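Local coordinates for nicotinate phosphoribosyltransferase (Saccharomyces cerevisiae, PDB 1VLP), which catalyses the ATP-dependent joining of nicotinate to the phosphoribosyl group of 5-phospho-alpha-D-ribose 1-diphosphate, the first step of NAD biosynthesis from nicotinic acid, at residues R193-A199 with T367-F373. Residues are numbered along the deposited sequence; the frame is centred on the assembly and turned at random.
Sequences RRRSLKA and TNFTNDF. With PO4 (phosphate ion), chain E.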
ATOM      1  N   ARG A 193      -3.182  -7.847  -0.620  1.00  8.41           N
ATOM      2  CA  ARG A 193      -3.071  -9.211  -1.118  1.00  8.48           C
ATOM      3  C   ARG A 193      -3.567 -10.287  -0.174  1.00  8.15           C
ATOM      4  O   ARG A 193      -3.149 -11.437  -0.268  1.00  5.93           O
ATOM      5  CB  ARG A 193      -1.694  -9.494  -1.647  1.00 10.97           C
ATOM      6  CG  ARG A 193      -1.577  -9.090  -3.118  1.00 20.46           C
ATOM      7  CD  ARG A 193      -0.226  -9.493  -3.676  1.00 21.61           C
ATOM      8  NE  ARG A 193       0.164  -8.620  -4.767  1.00 27.89           N
ATOM      9  CZ  ARG A 193       1.335  -8.682  -5.385  1.00 20.60           C
ATOM     10  NH1 ARG A 193       2.243  -9.575  -5.009  1.00 34.34           N
ATOM     11  NH2 ARG A 193       1.594  -7.840  -6.373  1.00 26.93           N
ATOM     12  N   ARG A 194      -4.477  -9.923   0.732  1.00  3.70           N
ATOM     13  CA  ARG A 194      -5.032 -10.892   1.608  1.00  5.23           C
ATOM     14  C   ARG A 194      -5.767 -11.983   0.803  1.00  6.19           C
ATOM     15  O   ARG A 194      -6.417 -11.716  -0.238  1.00  5.56           O
ATOM     16  CB  ARG A 194      -5.984 -10.254   2.610  1.00  5.23           C
ATOM     17  CG  ARG A 194      -7.231  -9.712   2.006  1.00  4.07           C
ATOM     18  CD  ARG A 194      -7.897  -8.723   2.998  1.00  5.75           C
ATOM     19  NE  ARG A 194      -9.202  -8.298   2.537  1.00  2.63           N
ATOM     20  CZ  ARG A 194      -9.889  -7.270   3.038  1.00  5.36           C
ATOM     21  NH1 ARG A 194      -9.379  -6.508   4.013  1.00  5.18           N
ATOM     22  NH2 ARG A 194     -11.073  -6.962   2.508  1.00  5.03           N
ATOM     23  N   ARG A 195      -5.699 -13.196   1.327  1.00  3.53           N
ATOM     24  CA  ARG A 195      -6.427 -14.308   0.719  1.00  3.23           C
ATOM     25  C   ARG A 195      -7.954 -14.113   0.836  1.00  3.49           C
ATOM     26  O   ARG A 195      -8.746 -14.482  -0.094  1.00  4.86           O
ATOM     27  CB  ARG A 195      -5.978 -15.630   1.314  1.00  2.47           C
ATOM     28  CG  ARG A 195      -6.704 -16.766   0.632  1.00  2.00           C
ATOM     29  CD  ARG A 195      -5.932 -18.079   0.729  1.00  5.36           C
ATOM     30  NE  ARG A 195      -4.664 -17.970   0.030  1.00  2.78           N
ATOM     31  CZ  ARG A 195      -3.991 -18.976  -0.517  1.00  2.00           C
ATOM     32  NH1 ARG A 195      -4.485 -20.192  -0.574  1.00  3.20           N
ATOM     33  NH2 ARG A 195      -2.815 -18.740  -1.069  1.00  2.00           N
ATOM     34  N   SER A 196      -8.344 -13.450   1.937  1.00  3.37           N
ATOM     35  CA  SER A 196      -9.715 -13.095   2.207  1.00  3.96           C
ATOM     36  C   SER A 196      -9.734 -12.113   3.393  1.00  3.38           C
ATOM     37  O   SER A 196      -8.750 -11.985   4.127  1.00  2.00           O
ATOM     38  CB  SER A 196     -10.542 -14.320   2.569  1.00  5.62           C
ATOM     39  OG  SER A 196     -10.123 -14.869   3.814  1.00  3.59           O
ATOM     40  N   LEU A 197     -10.856 -11.437   3.553  1.00  3.13           N
ATOM     41  CA  LEU A 197     -11.094 -10.591   4.758  1.00  4.14           C
ATOM     42  C   LEU A 197     -10.942 -11.422   6.029  1.00  3.97           C
ATOM     43  O   LEU A 197     -10.239 -11.026   6.939  1.00  4.75           O
ATOM     44  CB  LEU A 197     -12.468  -9.968   4.660  1.00  7.35           C
ATOM     45  CG  LEU A 197     -12.888  -9.079   5.838  1.00  7.06           C
ATOM     46  CD1 LEU A 197     -12.005  -7.904   6.005  1.00  7.87           C
ATOM     47  CD2 LEU A 197     -14.317  -8.638   5.555  1.00  7.39           C
ATOM     48  N   LYS A 198     -11.492 -12.637   6.008  1.00  4.47           N
ATOM     49  CA  LYS A 198     -11.412 -13.528   7.143  1.00  4.12           C
ATOM     50  C   LYS A 198      -9.961 -13.871   7.448  1.00  3.81           C
ATOM     51  O   LYS A 198      -9.613 -13.964   8.622  1.00  5.34           O
ATOM     52  CB  LYS A 198     -12.220 -14.780   6.886  1.00  5.49           C
ATOM     53  CG  LYS A 198     -12.089 -15.816   7.930  1.00  4.95           C
ATOM     54  CD  LYS A 198     -13.002 -16.988   7.679  1.00 10.88           C
ATOM     55  CE  LYS A 198     -12.645 -18.160   8.562  1.00 15.16           C
ATOM     56  NZ  LYS A 198     -13.740 -19.202   8.630  1.00 18.14           N
ATOM     57  N   ALA A 199      -9.131 -14.079   6.418  1.00  4.19           N
ATOM     58  CA  ALA A 199      -7.698 -14.432   6.607  1.00  4.34           C
ATOM     59  C   ALA A 199      -7.009 -13.320   7.360  1.00  5.63           C
ATOM     60  O   ALA A 199      -6.251 -13.545   8.298  1.00  4.92           O
ATOM     61  CB  ALA A 199      -6.970 -14.685   5.254  1.00  4.93           C
ATOM     62  N   THR A 367       2.036  -9.202   2.541  1.00  6.21           N
ATOM     63  CA  THR A 367       1.590 -10.517   2.019  1.00  7.38           C
ATOM     64  C   THR A 367       2.022 -11.717   2.838  1.00  5.64           C
ATOM     65  O   THR A 367       1.270 -12.670   2.965  1.00  7.83           O
ATOM     66  CB  THR A 367       2.018 -10.686   0.551  1.00  9.61           C
ATOM     67  OG1 THR A 367       1.565  -9.521  -0.158  1.00 13.11           O
ATOM     68  CG2 THR A 367       1.387 -11.910  -0.064  1.00 15.76           C
ATOM     69  N   ASN A 368       3.200 -11.671   3.456  1.00  3.19           N
ATOM     70  CA  ASN A 368       3.595 -12.777   4.288  1.00  4.31           C
ATOM     71  C   ASN A 368       2.640 -13.007   5.452  1.00  4.75           C
ATOM     72  O   ASN A 368       2.513 -14.132   5.913  1.00  5.77           O
ATOM     73  CB  ASN A 368       5.017 -12.578   4.786  1.00  6.23           C
ATOM     74  CG  ASN A 368       5.504 -13.755   5.563  1.00  6.40           C
ATOM     75  OD1 ASN A 368       5.451 -13.769   6.778  1.00  8.57           O
ATOM     76  ND2 ASN A 368       5.987 -14.755   4.861  1.00  7.14           N
ATOM     77  N   PHE A 369       2.000 -11.939   5.955  1.00  2.84           N
ATOM     78  CA  PHE A 369       1.027 -12.100   7.018  1.00  2.76           C
ATOM     79  C   PHE A 369      -0.314 -12.676   6.501  1.00  2.83           C
ATOM     80  O   PHE A 369      -0.847 -13.622   7.053  1.00  5.49           O
ATOM     81  CB  PHE A 369       0.774 -10.795   7.790  1.00  3.45           C
ATOM     82  CG  PHE A 369       1.560 -10.674   9.082  1.00  7.09           C
ATOM     83  CD1 PHE A 369       1.552 -11.713  10.036  1.00  2.55           C
ATOM     84  CD2 PHE A 369       2.308  -9.540   9.348  1.00  6.66           C
ATOM     85  CE1 PHE A 369       2.281 -11.594  11.251  1.00  7.26           C
ATOM     86  CE2 PHE A 369       3.056  -9.419  10.550  1.00  6.28           C
ATOM     87  CZ  PHE A 369       3.050 -10.473  11.484  1.00  6.98           C
ATOM     88  N   THR A 370      -0.868 -12.056   5.467  1.00  2.85           N
ATOM     89  CA  THR A 370      -2.271 -12.281   5.072  1.00  3.40           C
ATOM     90  C   THR A 370      -2.460 -13.279   3.915  1.00  2.00           C
ATOM     91  O   THR A 370      -3.606 -13.561   3.532  1.00  2.31           O
ATOM     92  CB  THR A 370      -2.900 -10.931   4.650  1.00  2.74           C
ATOM     93  OG1 THR A 370      -2.138 -10.405   3.546  1.00  3.73           O
ATOM     94  CG2 THR A 370      -2.885  -9.993   5.865  1.00  3.66           C
ATOM     95  N   ASN A 371      -1.364 -13.758   3.320  1.00  2.01           N
ATOM     96  CA  ASN A 371      -1.439 -14.732   2.245  1.00  2.00           C
ATOM     97  C   ASN A 371      -0.286 -15.738   2.260  1.00  3.71           C
ATOM     98  O   ASN A 371       0.417 -15.923   1.271  1.00  4.01           O
ATOM     99  CB  ASN A 371      -1.656 -14.033   0.864  1.00  2.00           C
ATOM    100  CG  ASN A 371      -2.463 -14.873  -0.096  1.00  7.22           C
ATOM    101  OD1 ASN A 371      -2.456 -16.087   0.005  1.00  2.25           O
ATOM    102  ND2 ASN A 371      -3.079 -14.237  -1.082  1.00  5.36           N
ATOM    103  N   ASP A 372      -0.163 -16.425   3.408  1.00  2.61           N
ATOM    104  CA  ASP A 372       0.813 -17.464   3.657  1.00  5.46           C
ATOM    105  C   ASP A 372       0.065 -18.772   3.963  1.00  5.76           C
ATOM    106  O   ASP A 372      -0.257 -19.042   5.120  1.00  3.13           O
ATOM    107  CB  ASP A 372       1.749 -17.055   4.824  1.00  4.79           C
ATOM    108  CG  ASP A 372       2.857 -18.088   5.071  1.00  9.23           C
ATOM    109  OD1 ASP A 372       3.005 -19.004   4.236  1.00  9.15           O
ATOM    110  OD2 ASP A 372       3.582 -18.011   6.087  1.00 10.24           O
ATOM    111  N   PHE A 373      -0.235 -19.526   2.902  1.00  3.78           N
ATOM    112  CA  PHE A 373      -1.063 -20.745   2.938  1.00  3.77           C
ATOM    113  C   PHE A 373      -0.328 -21.888   2.267  1.00  3.23           C
ATOM    114  O   PHE A 373       0.468 -21.680   1.310  1.00  2.51           O
ATOM    115  CB  PHE A 373      -2.388 -20.505   2.230  1.00  4.79           C
ATOM    116  CG  PHE A 373      -3.331 -19.642   2.990  1.00  2.00           C
ATOM    117  CD1 PHE A 373      -3.168 -18.269   3.021  1.00  2.00           C
ATOM    118  CD2 PHE A 373      -4.384 -20.198   3.699  1.00  2.54           C
ATOM    119  CE1 PHE A 373      -4.047 -17.481   3.725  1.00  2.79           C
ATOM    120  CE2 PHE A 373      -5.263 -19.414   4.411  1.00  4.29           C
ATOM    121  CZ  PHE A 373      -5.102 -18.068   4.441  1.00  3.20           C
TER
HETATM  122  P   PO4 E 500       4.371  -7.039   0.395  1.00 21.92           P
HETATM  123  O1  PO4 E 500       3.128  -6.697   1.172  1.00 35.64           O
HETATM  124  O2  PO4 E 500       4.886  -8.429   0.642  1.00 20.07           O
HETATM  125  O3  PO4 E 500       4.093  -6.990  -1.114  1.00 44.72           O
HETATM  126  O4  PO4 E 500       5.478  -6.029   0.618  1.00 29.83           O
HETATM  127  O   HOH W   1      -0.410  -7.395   0.361  1.00 12.16           O
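R195 N donates to T370 O (3.1 Å), tying the turn before helix 197-213 to the end of helix 367-370. Both segments follow neighbouring parallel strands, 186-188 and 360-365, of the TIM-barrel-like domain. N371 bridges with both ends of its amide: ND2 donates to R193 O at 2.9 Å, and OD1 receives NE and NH2 of R195, each at 2.9 Å. In this side-on grip the guanidinium and amide planes stand 82° apart, the NH2 bond lying in the amide carbonyl plane. The R195 chain lies over F373 because it leaves the backbone trans to N (chi1 -178°) and bends at chi3: CD sits 3.5 Å from the ring centroid, and the guanidinium stacks with planes 12° apart. NH1 hydrogen-bonds to S383 OG. A199 CB meets the edge of the F373 ring at CZ. A leucine in place of R195 would probably leave N371 OD1 with neither of these donors and the F373 face without its flat cationic partner. At the other end T367, inferred to bind phosphoribosyl diphosphate, donates from N to O1 (3.1 Å) of a phosphate ion, probably from crystallisation liquor, also bound by S341 N; a water 2.9 Å from T367 OG1 accepts weakly from R193 N.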